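PDB 4IH2: kirola from Actinidia deliciosa, which is an allergen of the Bet v 1-like MLP family and probably binds small hydrophobic ligands in an internal cavity, though its physiological role is not established. Local coordinates for residues 53-58 with 70-75. Residues are numbered along the deposited sequence; the frame is centred on the assembly and turned at random.
Sequences GSVIFF and KDIVEA
I56 and D71 pair through their backbones in the antiparallel beta hairpin of strands 55-62 and 65-77, part of the seven-stranded sheet of the Bet v 1 fold. They form a hydrogen-bonded pair: I56 N donates a hydrogen bond to D71 O at 2.8 Å, and D71 N donates one to I56 O at 2.9 Å. V55 with I72 and F57 with K70 are the non-hydrogen-bonded pairs on either side. Before the strand begins, the link continues: V73 N donates a hydrogen bond to S54 O, and G53 N one to V73 O, in the carbonyl plane at 2.6 Å. Alpha-hydrogens share the acceptors, with V55 CA lying 3.2 Å from D71 O.

Apolar contacts on the face carrying V55, F57, K70 and I72 are made mainly by V55. Its CG2 lies alongside I72 CG1, the two side chains pointing the same way. Its CG1, anti to the backbone N (chi1 176°), turns instead to K70 and meets CG of that lysine at 3.7 Å.

The other face carries I56 and D71, with F58 beyond. I56 and F58 both pack on V42 and L28, while D71 touches F85 and I87 of strand 82-88. D71 OD2 also makes a weak hydrogen bond to a bound unidentified molecule, probably from the crystallisation liquor, consistent with a place on the pocket typical of this fold. S54 OG, hydrogen-bonded to T51 O, touches V73 CG2 at 3.3 Å. The F58 ring and D71 carboxylate planes are 52° apart; D71 CB lies at the ring edge, in plane, while OD2 approaches F58 CE2 obliquely at 3.4 Å.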
ATOM      1  N   GLY A  53      -1.365  12.377  -8.397  1.00 26.77           N
ATOM      2  CA  GLY A  53      -1.291  13.621  -7.719  1.00 25.54           C
ATOM      3  C   GLY A  53      -2.303  13.737  -6.608  1.00 27.01           C
ATOM      4  O   GLY A  53      -2.204  14.660  -5.800  1.00 26.80           O
ATOM      5  N   SER A  54      -3.245  12.786  -6.537  1.00 28.58           N
ATOM      6  CA  SER A  54      -4.170  12.726  -5.388  1.00 30.34           C
ATOM      7  C   SER A  54      -3.443  12.440  -4.043  1.00 28.84           C
ATOM      8  O   SER A  54      -2.396  11.767  -3.967  1.00 25.13           O
ATOM      9  CB  SER A  54      -5.377  11.803  -5.683  1.00 30.46           C
ATOM     10  OG  SER A  54      -4.970  10.421  -5.886  1.00 33.13           O
ATOM     11  N   VAL A  55      -3.986  13.034  -2.998  1.00 26.74           N
ATOM     12  CA  VAL A  55      -3.396  13.012  -1.650  1.00 25.73           C
ATOM     13  C   VAL A  55      -4.424  12.295  -0.739  1.00 25.46           C
ATOM     14  O   VAL A  55      -5.629  12.641  -0.710  1.00 23.84           O
ATOM     15  CB  VAL A  55      -3.153  14.427  -1.141  1.00 26.69           C
ATOM     16  CG1 VAL A  55      -2.626  14.422   0.310  1.00 24.77           C
ATOM     17  CG2 VAL A  55      -2.212  15.137  -2.114  1.00 29.43           C
ATOM     18  N   ILE A  56      -3.940  11.298  -0.012  1.00 24.97           N
ATOM     19  CA  ILE A  56      -4.794  10.395   0.755  1.00 25.15           C
ATOM     20  C   ILE A  56      -4.206  10.257   2.151  1.00 25.80           C
ATOM     21  O   ILE A  56      -3.001  10.099   2.309  1.00 25.38           O
ATOM     22  CB  ILE A  56      -4.904   9.029   0.091  1.00 26.04           C
ATOM     23  CG1 ILE A  56      -5.614   9.153  -1.270  1.00 26.66           C
ATOM     24  CG2 ILE A  56      -5.812   8.117   0.931  1.00 25.88           C
ATOM     25  CD1 ILE A  56      -5.433   7.939  -2.115  1.00 32.66           C
ATOM     26  N   PHE A  57      -5.089  10.252   3.145  1.00 26.47           N
ATOM     27  CA  PHE A  57      -4.717  10.113   4.564  1.00 25.98           C
ATOM     28  C   PHE A  57      -5.153   8.755   5.032  1.00 26.57           C
ATOM     29  O   PHE A  57      -6.246   8.345   4.760  1.00 26.11           O
ATOM     30  CB  PHE A  57      -5.407  11.221   5.353  1.00 27.89           C
ATOM     31  CG  PHE A  57      -5.190  11.170   6.830  1.00 30.44           C
ATOM     32  CD1 PHE A  57      -3.974  11.554   7.367  1.00 33.51           C
ATOM     33  CD2 PHE A  57      -6.202  10.792   7.677  1.00 31.91           C
ATOM     34  CE1 PHE A  57      -3.786  11.534   8.735  1.00 34.74           C
ATOM     35  CE2 PHE A  57      -6.035  10.786   9.046  1.00 33.79           C
ATOM     36  CZ  PHE A  57      -4.818  11.154   9.576  1.00 34.73           C
ATOM     37  N   PHE A  58      -4.247   8.020   5.679  1.00 26.89           N
ATOM     38  CA  PHE A  58      -4.556   6.705   6.243  1.00 26.97           C
ATOM     39  C   PHE A  58      -4.462   6.741   7.757  1.00 28.10           C
ATOM     40  O   PHE A  58      -3.463   7.270   8.272  1.00 27.16           O
ATOM     41  CB  PHE A  58      -3.524   5.716   5.751  1.00 27.38           C
ATOM     42  CG  PHE A  58      -3.568   5.517   4.276  1.00 27.83           C
ATOM     43  CD1 PHE A  58      -4.378   4.568   3.739  1.00 26.79           C
ATOM     44  CD2 PHE A  58      -2.779   6.311   3.421  1.00 28.88           C
ATOM     45  CE1 PHE A  58      -4.426   4.402   2.356  1.00 28.00           C
ATOM     46  CE2 PHE A  58      -2.823   6.149   2.064  1.00 28.18           C
ATOM     47  CZ  PHE A  58      -3.649   5.194   1.532  1.00 29.02           C
ATOM     48  N   LYS A  70       0.123  10.401   5.440  1.00 30.79           N
ATOM     49  CA  LYS A  70      -0.391  11.129   4.283  1.00 30.67           C
ATOM     50  C   LYS A  70       0.501  10.758   3.103  1.00 30.27           C
ATOM     51  O   LYS A  70       1.744  10.845   3.203  1.00 29.40           O
ATOM     52  CB  LYS A  70      -0.377  12.625   4.556  1.00 34.58           C
ATOM     53  CG  LYS A  70      -1.205  13.427   3.588  1.00 39.03           C
ATOM     54  CD  LYS A  70      -1.333  14.883   4.039  1.00 43.59           C
ATOM     55  CE  LYS A  70      -0.139  15.679   3.568  1.00 47.56           C
ATOM     56  NZ  LYS A  70      -0.262  17.153   3.842  1.00 48.81           N
ATOM     57  N   ASP A  71      -0.148  10.274   2.041  1.00 26.54           N
ATOM     58  CA  ASP A  71       0.488   9.777   0.835  1.00 27.77           C
ATOM     59  C   ASP A  71      -0.017  10.544  -0.379  1.00 28.65           C
ATOM     60  O   ASP A  71      -1.215  10.950  -0.439  1.00 26.25           O
ATOM     61  CB  ASP A  71       0.091   8.334   0.516  1.00 26.62           C
ATOM     62  CG  ASP A  71       0.597   7.291   1.506  1.00 28.19           C
ATOM     63  OD1 ASP A  71       1.064   7.600   2.614  1.00 30.52           O
ATOM     64  OD2 ASP A  71       0.487   6.112   1.125  1.00 31.85           O
ATOM     65  N   ILE A  72       0.880  10.718  -1.348  1.00 27.81           N
ATOM     66  CA  ILE A  72       0.527  11.231  -2.647  1.00 27.63           C
ATOM     67  C   ILE A  72       0.647  10.084  -3.635  1.00 25.43           C
ATOM     68  O   ILE A  72       1.615   9.282  -3.565  1.00 24.88           O
ATOM     69  CB  ILE A  72       1.510  12.381  -3.015  1.00 33.03           C
ATOM     70  CG1 ILE A  72       1.320  13.534  -1.989  1.00 35.33           C
ATOM     71  CG2 ILE A  72       1.336  12.822  -4.456  1.00 32.39           C
ATOM     72  CD1 ILE A  72       2.327  14.668  -2.051  1.00 43.36           C
ATOM     73  N   VAL A  73      -0.306   9.982  -4.539  1.00 24.03           N
ATOM     74  CA  VAL A  73      -0.210   9.031  -5.693  1.00 23.51           C
ATOM     75  C   VAL A  73       0.738   9.678  -6.727  1.00 24.62           C
ATOM     76  O   VAL A  73       0.399  10.671  -7.412  1.00 26.19           O
ATOM     77  CB  VAL A  73      -1.576   8.726  -6.317  1.00 24.88           C
ATOM     78  CG1 VAL A  73      -1.446   7.659  -7.433  1.00 22.39           C
ATOM     79  CG2 VAL A  73      -2.531   8.221  -5.228  1.00 24.49           C
ATOM     80  N   GLU A  74       1.962   9.145  -6.804  1.00 24.75           N
ATOM     81  CA  GLU A  74       2.991   9.686  -7.670  1.00 26.63           C
ATOM     82  C   GLU A  74       3.003   9.130  -9.070  1.00 25.25           C
ATOM     83  O   GLU A  74       3.475   9.796  -9.969  1.00 25.52           O
ATOM     84  CB  GLU A  74       4.394   9.654  -6.993  1.00 32.04           C
ATOM     85  CG  GLU A  74       5.271   8.460  -7.199  1.00 37.43           C
ATOM     86  CD  GLU A  74       6.740   8.709  -6.712  1.00 44.86           C
ATOM     87  OE1 GLU A  74       7.035   9.693  -5.983  1.00 50.46           O
ATOM     88  OE2 GLU A  74       7.631   7.932  -7.087  1.00 49.65           O
ATOM     89  N   ALA A  75       2.481   7.925  -9.255  1.00 24.57           N
ATOM     90  CA  ALA A  75       2.421   7.254 -10.522  1.00 23.36           C
ATOM     91  C   ALA A  75       1.242   6.319 -10.641  1.00 23.04           C
ATOM     92  O   ALA A  75       0.854   5.631  -9.667  1.00 24.24           O
ATOM     93  CB  ALA A  75       3.734   6.463 -10.810  1.00 24.18           C
TER